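Dipicolinate synthase, B chain (Bacillus cereus, PDB 3MCU) probably catalyses, together with its partner DpaA, the NADP-dependent oxidation of dihydrodipicolinate to dipicolinate during sporulation. Local coordinates at residues Val89-Thr94 against Val125-Thr130; Gly5-Phe10 against Pro81-Asp86; Tyr151-Gly156 against Met167-Glu172. All blocks are in the same frame, centred on the assembly; numbering follows the deposited sequence.

Overall arrangement
All three interactions reach the same sheet of one Rossmann-like domain. Interactions 1 and 3 are buried; interaction 1 lies nearest the chain centre. It joins two parallel strands by backbone bonds and aliphatic packing, with a phosphate at the end of one of them. Interaction 2 is partly buried and more polar. It ties the start of strand 7-12 to the loop that enters strand 87-94, using an arginine and an aspartate. It touches interaction 1 where Val89 N meets Gly9 O. Interaction 3 is an antiparallel hairpin beside strand 124-130, about 8 Å from interaction 1 between centres. Interactions 2 and 3 lie on opposite sides of the chain centre and do not touch.

Interaction 1: residues Val89-Thr94 against Val125-Thr130; sequences VIAPLT and VLAVST. With PO4 (phosphate ion), chain J.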
loop_
_atom_site.group_PDB
_atom_site.type_symbol
_atom_site.label_atom_id
_atom_site.label_comp_id
_atom_site.label_asym_id
_atom_site.label_seq_id
_atom_site.Cartn_x
_atom_site.Cartn_y
_atom_site.Cartn_z
ATOM N N VAL D 89 6.045 -4.851 -25.072
ATOM C CA VAL D 89 4.721 -5.461 -24.932
ATOM C C VAL D 89 4.838 -6.711 -24.075
ATOM O O VAL D 89 5.772 -7.496 -24.253
ATOM C CB VAL D 89 4.143 -5.920 -26.295
ATOM C CG1 VAL D 89 2.836 -6.698 -26.092
ATOM C CG2 VAL D 89 3.924 -4.742 -27.222
ATOM N N ILE D 90 3.916 -6.889 -23.132
ATOM C CA ILE D 90 3.789 -8.170 -22.438
ATOM C C ILE D 90 2.376 -8.712 -22.669
ATOM O O ILE D 90 1.386 -8.069 -22.327
ATOM C CB ILE D 90 4.039 -8.053 -20.923
ATOM C CG1 ILE D 90 5.361 -7.328 -20.624
ATOM C CG2 ILE D 90 3.997 -9.445 -20.266
ATOM C CD1 ILE D 90 5.604 -7.113 -19.104
ATOM N N ALA D 91 2.280 -9.887 -23.270
ATOM C CA ALA D 91 0.985 -10.387 -23.670
ATOM C C ALA D 91 1.081 -11.860 -24.035
ATOM O O ALA D 91 1.797 -12.221 -24.961
ATOM C CB ALA D 91 0.452 -9.567 -24.850
ATOM N N PRO D 92 0.365 -12.717 -23.293
ATOM C CA PRO D 92 -0.465 -12.316 -22.151
ATOM C C PRO D 92 0.347 -11.972 -20.910
ATOM O O PRO D 92 1.478 -12.409 -20.745
ATOM C CB PRO D 92 -1.308 -13.574 -21.873
ATOM C CG PRO D 92 -0.456 -14.699 -22.341
ATOM C CD PRO D 92 0.288 -14.167 -23.552
ATOM N N LEU D 93 -0.253 -11.176 -20.040
ATOM C CA LEU D 93 0.339 -10.842 -18.759
ATOM C C LEU D 93 -0.450 -11.596 -17.687
ATOM O O LEU D 93 -1.614 -11.294 -17.440
ATOM C CB LEU D 93 0.230 -9.338 -18.536
ATOM C CG LEU D 93 1.125 -8.613 -17.529
ATOM C CD1 LEU D 93 0.312 -7.954 -16.441
ATOM C CD2 LEU D 93 2.219 -9.489 -16.964
ATOM N N THR D 94 0.183 -12.584 -17.068
ATOM C CA THR D 94 -0.472 -13.365 -16.029
ATOM C C THR D 94 -0.624 -12.552 -14.752
ATOM O O THR D 94 0.030 -11.538 -14.581
ATOM C CB THR D 94 0.288 -14.673 -15.712
ATOM O OG1 THR D 94 1.598 -14.365 -15.223
ATOM C CG2 THR D 94 0.395 -15.558 -16.950
ATOM N N VAL D 125 3.479 -1.816 -22.706
ATOM C CA VAL D 125 2.075 -2.111 -22.956
ATOM C C VAL D 125 1.756 -3.481 -22.409
ATOM O O VAL D 125 2.448 -4.457 -22.726
ATOM C CB VAL D 125 1.741 -2.101 -24.477
ATOM C CG1 VAL D 125 0.393 -2.738 -24.727
ATOM C CG2 VAL D 125 1.761 -0.677 -25.012
ATOM N N LEU D 126 0.712 -3.551 -21.589
ATOM C CA LEU D 126 0.342 -4.775 -20.893
ATOM C C LEU D 126 -1.025 -5.274 -21.366
ATOM O O LEU D 126 -1.952 -4.484 -21.477
ATOM C CB LEU D 126 0.259 -4.493 -19.384
ATOM C CG LEU D 126 1.512 -4.004 -18.654
ATOM C CD1 LEU D 126 1.225 -3.692 -17.177
ATOM C CD2 LEU D 126 2.603 -5.064 -18.784
ATOM N N ALA D 127 -1.153 -6.580 -21.613
ATOM C CA ALA D 127 -2.469 -7.221 -21.829
ATOM C C ALA D 127 -2.810 -8.172 -20.694
ATOM O O ALA D 127 -2.404 -9.340 -20.697
ATOM C CB ALA D 127 -2.513 -7.978 -23.164
ATOM N N VAL D 128 -3.581 -7.677 -19.735
ATOM C CA VAL D 128 -3.923 -8.457 -18.563
ATOM C C VAL D 128 -4.760 -9.678 -18.878
ATOM O O VAL D 128 -5.546 -9.696 -19.831
ATOM C CB VAL D 128 -4.647 -7.602 -17.520
ATOM C CG1 VAL D 128 -3.807 -6.364 -17.210
ATOM C CG2 VAL D 128 -5.998 -7.184 -18.033
ATOM N N SER D 129 -4.561 -10.697 -18.048
ATOM C CA SER D 129 -5.347 -11.918 -18.053
ATOM C C SER D 129 -5.179 -12.649 -16.721
ATOM O O SER D 129 -4.260 -13.441 -16.554
ATOM C CB SER D 129 -4.889 -12.842 -19.168
ATOM O OG SER D 129 -5.584 -14.079 -19.072
ATOM N N THR D 130 -6.069 -12.394 -15.775
ATOM C CA THR D 130 -6.007 -13.095 -14.510
ATOM C C THR D 130 -7.398 -13.204 -13.904
ATOM O O THR D 130 -8.201 -12.278 -14.026
ATOM C CB THR D 130 -5.013 -12.406 -13.528
ATOM O OG1 THR D 130 -4.875 -13.195 -12.344
ATOM C CG2 THR D 130 -5.472 -11.010 -13.157
HETATM P P PO4 J . 4.828 -16.419 -14.915
HETATM O O1 PO4 J . 5.444 -16.218 -16.294
HETATM O O2 PO4 J . 3.355 -16.754 -15.005
HETATM O O3 PO4 J . 5.581 -17.538 -14.220
HETATM O O4 PO4 J . 4.936 -15.166 -14.092
#
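Parallel strands Val89-Thr94 and Val125-Thr130 are neighbours in the sheet of the Rossmann-like flavoprotein domain. Ile90 is bonded through both its N and its O: the N donates to Val125 O at 2.9 Å and the O accepts from Ala127 N at 3.0 Å. Ala91 CB packs on Ala127 CB at 3.8 Å. The peptide bond before Pro92 is cis, and here the chain turns a corner. A beta bulge at this point shifts the register by one residue. Leu93 N then meets Ala127 O at 2.9 Å. The bond from Ser129 N to Leu93 O is weak. On one face of the sheet Ile90 and Leu126 run side by side, and Ile90 CD1 touches Leu126 CD2 at 3.6 Å. Leu126 CD2 also meets Leu93 CG, whose side chain comes in at a slant. Helices 95-102 and 109-118 lie in the beta-alpha-beta crossover between the strands. Thr94 is the N-cap of the first. Its OG1 sits between the backbone N and the carbonyl carbon (chi1 62°), and from there it accepts from Ser97 N and donates to phosphate O2 at 3.0 Å. Asn96, Ser97, Gly14 and Ser41 also hold this ion, which probably came from the crystallisation liquor.

Interaction 2: residues Gly5-Phe10 against Pro81-Asp86; sequences GKRIGF and PKIPLD
Arg7 and Asp86 are joined by two hydrogen bonds. Arg7 N donates to Asp86 OD2 at 2.7 Å, nearly straight at 169°; the carboxylate oxygen is met on its anti side, 25° out of the carboxylate plane. In return, Asp86 N reaches Arg7 O at 2.8 Å. A third bond uses the end of the arginine: NH2 of Arg7 donates to Pro84 O at 2.9 Å. This oxygen sits at the guanidinium edge, near its plane. The Arg7 chain is extended through chi1 and chi2, then bends at chi3 (-65°), which brings the NH2 edge to Pro84 O. The guanidinium has a second partner: its NE forms a salt bridge with Glu35 of the neighbouring strand 35-40. The contact thus fixes the start of strand 7-12, in the Rossmann-like sheet, to the loop leading into strand 87-94. Packing follows outward from these bonds. Ile83 CG2 lies over one face of the guanidinium. Leu85 crosses the Arg7 chain at about a right angle, with CD2 of Leu85 on Arg7 CG at 3.7 Å. The other methyl, Leu85 CD1, lies 3.8 Å from Gly9 CA. Lys6 crosses Asp86 at about a right angle, with Lys6 CD 3.8 Å from Asp86 OD2, while the lysine amine stays farther off.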
loop_
_atom_site.group_PDB
_atom_site.type_symbol
_atom_site.label_atom_id
_atom_site.label_comp_id
_atom_site.label_asym_id
_atom_site.label_seq_id
_atom_site.Cartn_x
_atom_site.Cartn_y
_atom_site.Cartn_z
ATOM N N GLY D 5 9.396 0.815 -38.373
ATOM C CA GLY D 5 10.714 1.190 -37.894
ATOM C C GLY D 5 10.930 1.127 -36.381
ATOM O O GLY D 5 12.058 1.246 -35.924
ATOM N N LYS D 6 9.861 0.944 -35.607
ATOM C CA LYS D 6 9.979 0.917 -34.139
ATOM C C LYS D 6 10.623 -0.384 -33.684
ATOM O O LYS D 6 10.403 -1.423 -34.289
ATOM C CB LYS D 6 8.608 1.050 -33.478
ATOM C CG LYS D 6 7.889 2.331 -33.750
ATOM C CD LYS D 6 8.682 3.526 -33.257
ATOM C CE LYS D 6 8.054 4.834 -33.746
ATOM N NZ LYS D 6 8.801 6.017 -33.227
ATOM N N ARG D 7 11.415 -0.336 -32.620
ATOM C CA ARG D 7 11.926 -1.562 -32.019
ATOM C C ARG D 7 11.011 -1.986 -30.859
ATOM O O ARG D 7 10.909 -1.305 -29.837
ATOM C CB ARG D 7 13.390 -1.400 -31.574
ATOM C CG ARG D 7 14.001 -2.654 -30.934
ATOM C CD ARG D 7 15.433 -2.386 -30.411
ATOM N NE ARG D 7 16.359 -2.072 -31.496
ATOM C CZ ARG D 7 17.153 -1.002 -31.530
ATOM N NH1 ARG D 7 17.955 -0.814 -32.565
ATOM N NH2 ARG D 7 17.143 -0.117 -30.537
ATOM N N ILE D 8 10.334 -3.112 -31.031
ATOM C CA ILE D 8 9.285 -3.509 -30.112
ATOM C C ILE D 8 9.585 -4.854 -29.472
ATOM O O ILE D 8 9.769 -5.871 -30.161
ATOM C CB ILE D 8 7.921 -3.545 -30.827
ATOM C CG1 ILE D 8 7.574 -2.149 -31.328
ATOM C CG2 ILE D 8 6.809 -4.070 -29.904
ATOM C CD1 ILE D 8 6.348 -2.129 -32.176
ATOM N N GLY D 9 9.637 -4.855 -28.147
ATOM C CA GLY D 9 9.847 -6.074 -27.395
ATOM C C GLY D 9 8.505 -6.764 -27.249
ATOM O O GLY D 9 7.468 -6.114 -27.112
ATOM N N PHE D 10 8.519 -8.082 -27.302
ATOM C CA PHE D 10 7.301 -8.842 -27.136
ATOM C C PHE D 10 7.583 -9.996 -26.190
ATOM O O PHE D 10 8.285 -10.959 -26.537
ATOM C CB PHE D 10 6.771 -9.345 -28.484
ATOM C CG PHE D 10 5.299 -9.637 -28.475
ATOM C CD1 PHE D 10 4.415 -8.829 -29.168
ATOM C CD2 PHE D 10 4.796 -10.704 -27.757
ATOM C CE1 PHE D 10 3.051 -9.091 -29.148
ATOM C CE2 PHE D 10 3.439 -10.969 -27.736
ATOM C CZ PHE D 10 2.568 -10.158 -28.430
ATOM N N PRO D 81 20.758 -0.270 -21.547
ATOM C CA PRO D 81 21.769 0.607 -22.157
ATOM C C PRO D 81 22.059 0.348 -23.654
ATOM O O PRO D 81 22.287 1.305 -24.399
ATOM C CB PRO D 81 23.020 0.342 -21.316
ATOM C CG PRO D 81 22.830 -1.045 -20.786
ATOM C CD PRO D 81 21.343 -1.235 -20.596
ATOM N N LYS D 82 22.049 -0.905 -24.093
ATOM C CA LYS D 82 22.583 -1.214 -25.422
ATOM C C LYS D 82 21.576 -1.187 -26.561
ATOM O O LYS D 82 21.784 -0.462 -27.531
ATOM C CB LYS D 82 23.369 -2.524 -25.406
ATOM C CG LYS D 82 24.363 -2.567 -24.264
ATOM C CD LYS D 82 25.634 -3.330 -24.591
ATOM C CE LYS D 82 26.666 -3.092 -23.485
ATOM N NZ LYS D 82 28.008 -3.675 -23.806
ATOM N N ILE D 83 20.501 -1.966 -26.447
ATOM C CA ILE D 83 19.484 -2.024 -27.491
ATOM C C ILE D 83 18.110 -1.564 -27.009
ATOM O O ILE D 83 17.202 -2.363 -26.832
ATOM C CB ILE D 83 19.366 -3.446 -28.071
ATOM C CG1 ILE D 83 19.977 -4.467 -27.113
ATOM C CG2 ILE D 83 20.063 -3.540 -29.436
ATOM C CD1 ILE D 83 19.503 -5.911 -27.411
ATOM N N PRO D 84 17.944 -0.256 -26.812
ATOM C CA PRO D 84 16.705 0.203 -26.171
ATOM C C PRO D 84 15.470 0.036 -27.039
ATOM O O PRO D 84 15.474 0.390 -28.217
ATOM C CB PRO D 84 16.976 1.687 -25.901
ATOM C CG PRO D 84 18.066 2.058 -26.854
ATOM C CD PRO D 84 18.896 0.840 -27.060
ATOM N N LEU D 85 14.413 -0.502 -26.451
ATOM C CA LEU D 85 13.166 -0.690 -27.167
ATOM C C LEU D 85 12.423 0.619 -27.190
ATOM O O LEU D 85 12.529 1.424 -26.259
ATOM C CB LEU D 85 12.296 -1.753 -26.481
ATOM C CG LEU D 85 12.965 -3.092 -26.195
ATOM C CD1 LEU D 85 12.128 -3.946 -25.195
ATOM C CD2 LEU D 85 13.196 -3.825 -27.499
ATOM N N ASP D 86 11.673 0.836 -28.257
ATOM C CA ASP D 86 10.736 1.939 -28.311
ATOM C C ASP D 86 9.470 1.606 -27.519
ATOM O O ASP D 86 8.781 2.481 -27.013
ATOM C CB ASP D 86 10.383 2.224 -29.774
ATOM C CG ASP D 86 11.580 2.703 -30.566
ATOM O OD1 ASP D 86 12.302 3.583 -30.057
ATOM O OD2 ASP D 86 11.818 2.198 -31.685
#

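Interaction 3: residues Tyr151-Gly156 against Met167-Glu172; sequences YFVPFG and MVARME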
loop_
_atom_site.group_PDB
_atom_site.type_symbol
_atom_site.label_atom_id
_atom_site.label_comp_id
_atom_site.label_asym_id
_atom_site.label_seq_id
_atom_site.Cartn_x
_atom_site.Cartn_y
_atom_site.Cartn_z
ATOM N N TYR D 151 0.936 1.294 -20.136
ATOM C CA TYR D 151 -0.340 1.332 -20.831
ATOM C C TYR D 151 -1.021 -0.032 -20.895
ATOM O O TYR D 151 -0.363 -1.064 -20.901
ATOM C CB TYR D 151 -0.160 1.929 -22.236
ATOM C CG TYR D 151 0.520 3.284 -22.182
ATOM C CD1 TYR D 151 -0.218 4.450 -21.982
ATOM C CD2 TYR D 151 1.895 3.393 -22.296
ATOM C CE1 TYR D 151 0.395 5.686 -21.913
ATOM C CE2 TYR D 151 2.522 4.634 -22.216
ATOM C CZ TYR D 151 1.766 5.769 -22.021
ATOM O OH TYR D 151 2.380 7.001 -21.955
ATOM N N PHE D 152 -2.346 -0.023 -20.974
ATOM C CA PHE D 152 -3.105 -1.258 -21.006
ATOM C C PHE D 152 -3.860 -1.461 -22.305
ATOM O O PHE D 152 -4.452 -0.526 -22.854
ATOM C CB PHE D 152 -4.074 -1.326 -19.813
ATOM C CG PHE D 152 -3.400 -1.645 -18.517
ATOM C CD1 PHE D 152 -2.529 -0.738 -17.934
ATOM C CD2 PHE D 152 -3.643 -2.836 -17.867
ATOM C CE1 PHE D 152 -1.912 -1.028 -16.733
ATOM C CE2 PHE D 152 -3.026 -3.130 -16.676
ATOM C CZ PHE D 152 -2.166 -2.230 -16.105
ATOM N N VAL D 153 -3.811 -2.682 -22.813
ATOM C CA VAL D 153 -4.731 -3.065 -23.863
ATOM C C VAL D 153 -6.104 -3.070 -23.188
ATOM O O VAL D 153 -6.252 -3.643 -22.098
ATOM C CB VAL D 153 -4.386 -4.461 -24.412
ATOM C CG1 VAL D 153 -5.371 -4.868 -25.531
ATOM C CG2 VAL D 153 -2.941 -4.497 -24.915
ATOM N N PRO D 154 -7.100 -2.399 -23.797
ATOM C CA PRO D 154 -8.436 -2.354 -23.175
ATOM C C PRO D 154 -8.888 -3.732 -22.705
ATOM O O PRO D 154 -8.658 -4.733 -23.397
ATOM C CB PRO D 154 -9.335 -1.842 -24.313
ATOM C CG PRO D 154 -8.399 -0.984 -25.148
ATOM C CD PRO D 154 -7.070 -1.695 -25.096
ATOM N N PHE D 155 -9.530 -3.781 -21.542
ATOM C CA PHE D 155 -9.809 -5.049 -20.874
ATOM C C PHE D 155 -11.100 -4.976 -20.075
ATOM O O PHE D 155 -11.641 -3.888 -19.829
ATOM C CB PHE D 155 -8.664 -5.401 -19.911
ATOM C CG PHE D 155 -8.511 -4.416 -18.775
ATOM C CD1 PHE D 155 -9.221 -4.584 -17.584
ATOM C CD2 PHE D 155 -7.663 -3.325 -18.893
ATOM C CE1 PHE D 155 -9.089 -3.682 -16.548
ATOM C CE2 PHE D 155 -7.508 -2.416 -17.847
ATOM C CZ PHE D 155 -8.220 -2.586 -16.682
ATOM N N GLY D 156 -11.571 -6.142 -19.652
ATOM C CA GLY D 156 -12.758 -6.238 -18.818
ATOM C C GLY D 156 -13.052 -7.658 -18.374
ATOM O O GLY D 156 -12.242 -8.556 -18.567
HETATM N N MSE D 167 -10.509 -10.635 -15.267
HETATM C CA MSE D 167 -10.429 -9.653 -16.340
HETATM C C MSE D 167 -9.305 -9.997 -17.306
HETATM O O MSE D 167 -8.292 -10.567 -16.913
HETATM C CB MSE D 167 -10.331 -8.220 -15.815
HETATM C CG MSE D 167 -11.584 -7.797 -15.031
HETATM SE SE MSE D 167 -11.715 -5.866 -14.776
HETATM C CE MSE D 167 -10.066 -5.618 -13.757
ATOM N N VAL D 168 -9.521 -9.664 -18.575
ATOM C CA VAL D 168 -8.707 -10.126 -19.680
ATOM C C VAL D 168 -8.786 -9.066 -20.771
ATOM O O VAL D 168 -9.847 -8.496 -21.024
ATOM C CB VAL D 168 -9.248 -11.449 -20.255
ATOM C CG1 VAL D 168 -8.431 -11.887 -21.466
ATOM C CG2 VAL D 168 -9.258 -12.555 -19.191
ATOM N N ALA D 169 -7.653 -8.777 -21.390
ATOM C CA ALA D 169 -7.616 -7.789 -22.450
ATOM C C ALA D 169 -8.281 -8.309 -23.727
ATOM O O ALA D 169 -8.341 -9.511 -23.962
ATOM C CB ALA D 169 -6.188 -7.408 -22.745
ATOM N N ARG D 170 -8.780 -7.382 -24.531
ATOM C CA ARG D 170 -9.117 -7.666 -25.918
ATOM C C ARG D 170 -7.814 -7.661 -26.720
ATOM O O ARG D 170 -7.380 -6.606 -27.183
ATOM C CB ARG D 170 -10.094 -6.600 -26.458
ATOM C CG ARG D 170 -11.492 -6.614 -25.806
ATOM C CD ARG D 170 -12.395 -5.511 -26.359
ATOM N NE ARG D 170 -12.539 -5.631 -27.810
ATOM C CZ ARG D 170 -13.023 -4.678 -28.598
ATOM N NH1 ARG D 170 -13.083 -4.886 -29.896
ATOM N NH2 ARG D 170 -13.449 -3.524 -28.092
HETATM N N MSE D 171 -7.186 -8.828 -26.862
HETATM C CA MSE D 171 -5.930 -8.972 -27.622
HETATM C C MSE D 171 -5.939 -8.337 -29.012
HETATM O O MSE D 171 -4.897 -7.900 -29.516
HETATM C CB MSE D 171 -5.579 -10.445 -27.800
HETATM C CG MSE D 171 -5.074 -11.120 -26.564
HETATM SE SE MSE D 171 -3.304 -10.446 -26.029
HETATM C CE MSE D 171 -2.955 -11.793 -24.684
ATOM N N GLU D 172 -7.110 -8.309 -29.633
ATOM C CA GLU D 172 -7.232 -7.832 -30.998
ATOM C C GLU D 172 -6.922 -6.337 -31.060
ATOM O O GLU D 172 -6.587 -5.812 -32.121
ATOM C CB GLU D 172 -8.625 -8.145 -31.577
ATOM C CG GLU D 172 -9.793 -7.378 -30.936
ATOM C CD GLU D 172 -10.425 -8.111 -29.762
ATOM O OE1 GLU D 172 -9.847 -9.126 -29.291
ATOM O OE2 GLU D 172 -11.518 -7.673 -29.314
#
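Phe155 meets Met167 at the edge of its ring. Met167 is a selenomethionine, and its selenium lies 5.0 Å from the centroid of the Phe155 ring, practically in the ring plane, so this is an edge-on Met-aromatic contact. Met167 CE comes in at the same edge and touches Phe155 CE1 at 3.5 Å. The Met167 chain bends at its last torsion (chi3 -61°), which brings this methyl to the ring edge at Phe155 CE1. Val153 O is also at the ring edge. The second flat group is the Arg170 guanidinium. Glu172 OE2 lies at its edge, 2.7 Å from Arg170 NE, in a salt bridge within the segment; the acid oxygen is approached from above the carboxylate plane. Arg170 also makes a cation-pi contact with Tyr197.

The backbones form a short antiparallel beta hairpin. Phe155 and Ala169 are a non-hydrogen-bonded pair. Gly156 and Val168 are a hydrogen-bonded pair: Val168 N donates to Gly156 O at 2.9 Å, and Gly156 N donates back to Val168 O over a longer 3.2 Å. Pro154 O takes Arg170 N at 2.9 Å, just beyond the paired residues. Packing is tight beside this bond, where Val153 CG1 approaches Arg170 O to 3.1 Å. Val153 CB also packs on Ala169 CB at 3.8 Å.

The hairpin lies against strand 124-130, with Phe155 on Val128 and Ala169 on Ala127. Helix 138-145 covers Phe155 and Met167 through Leu141, and Met142 of a neighbouring subunit also packs on Met167. Thr177 of helix 174-181 touches Val153 and Pro154.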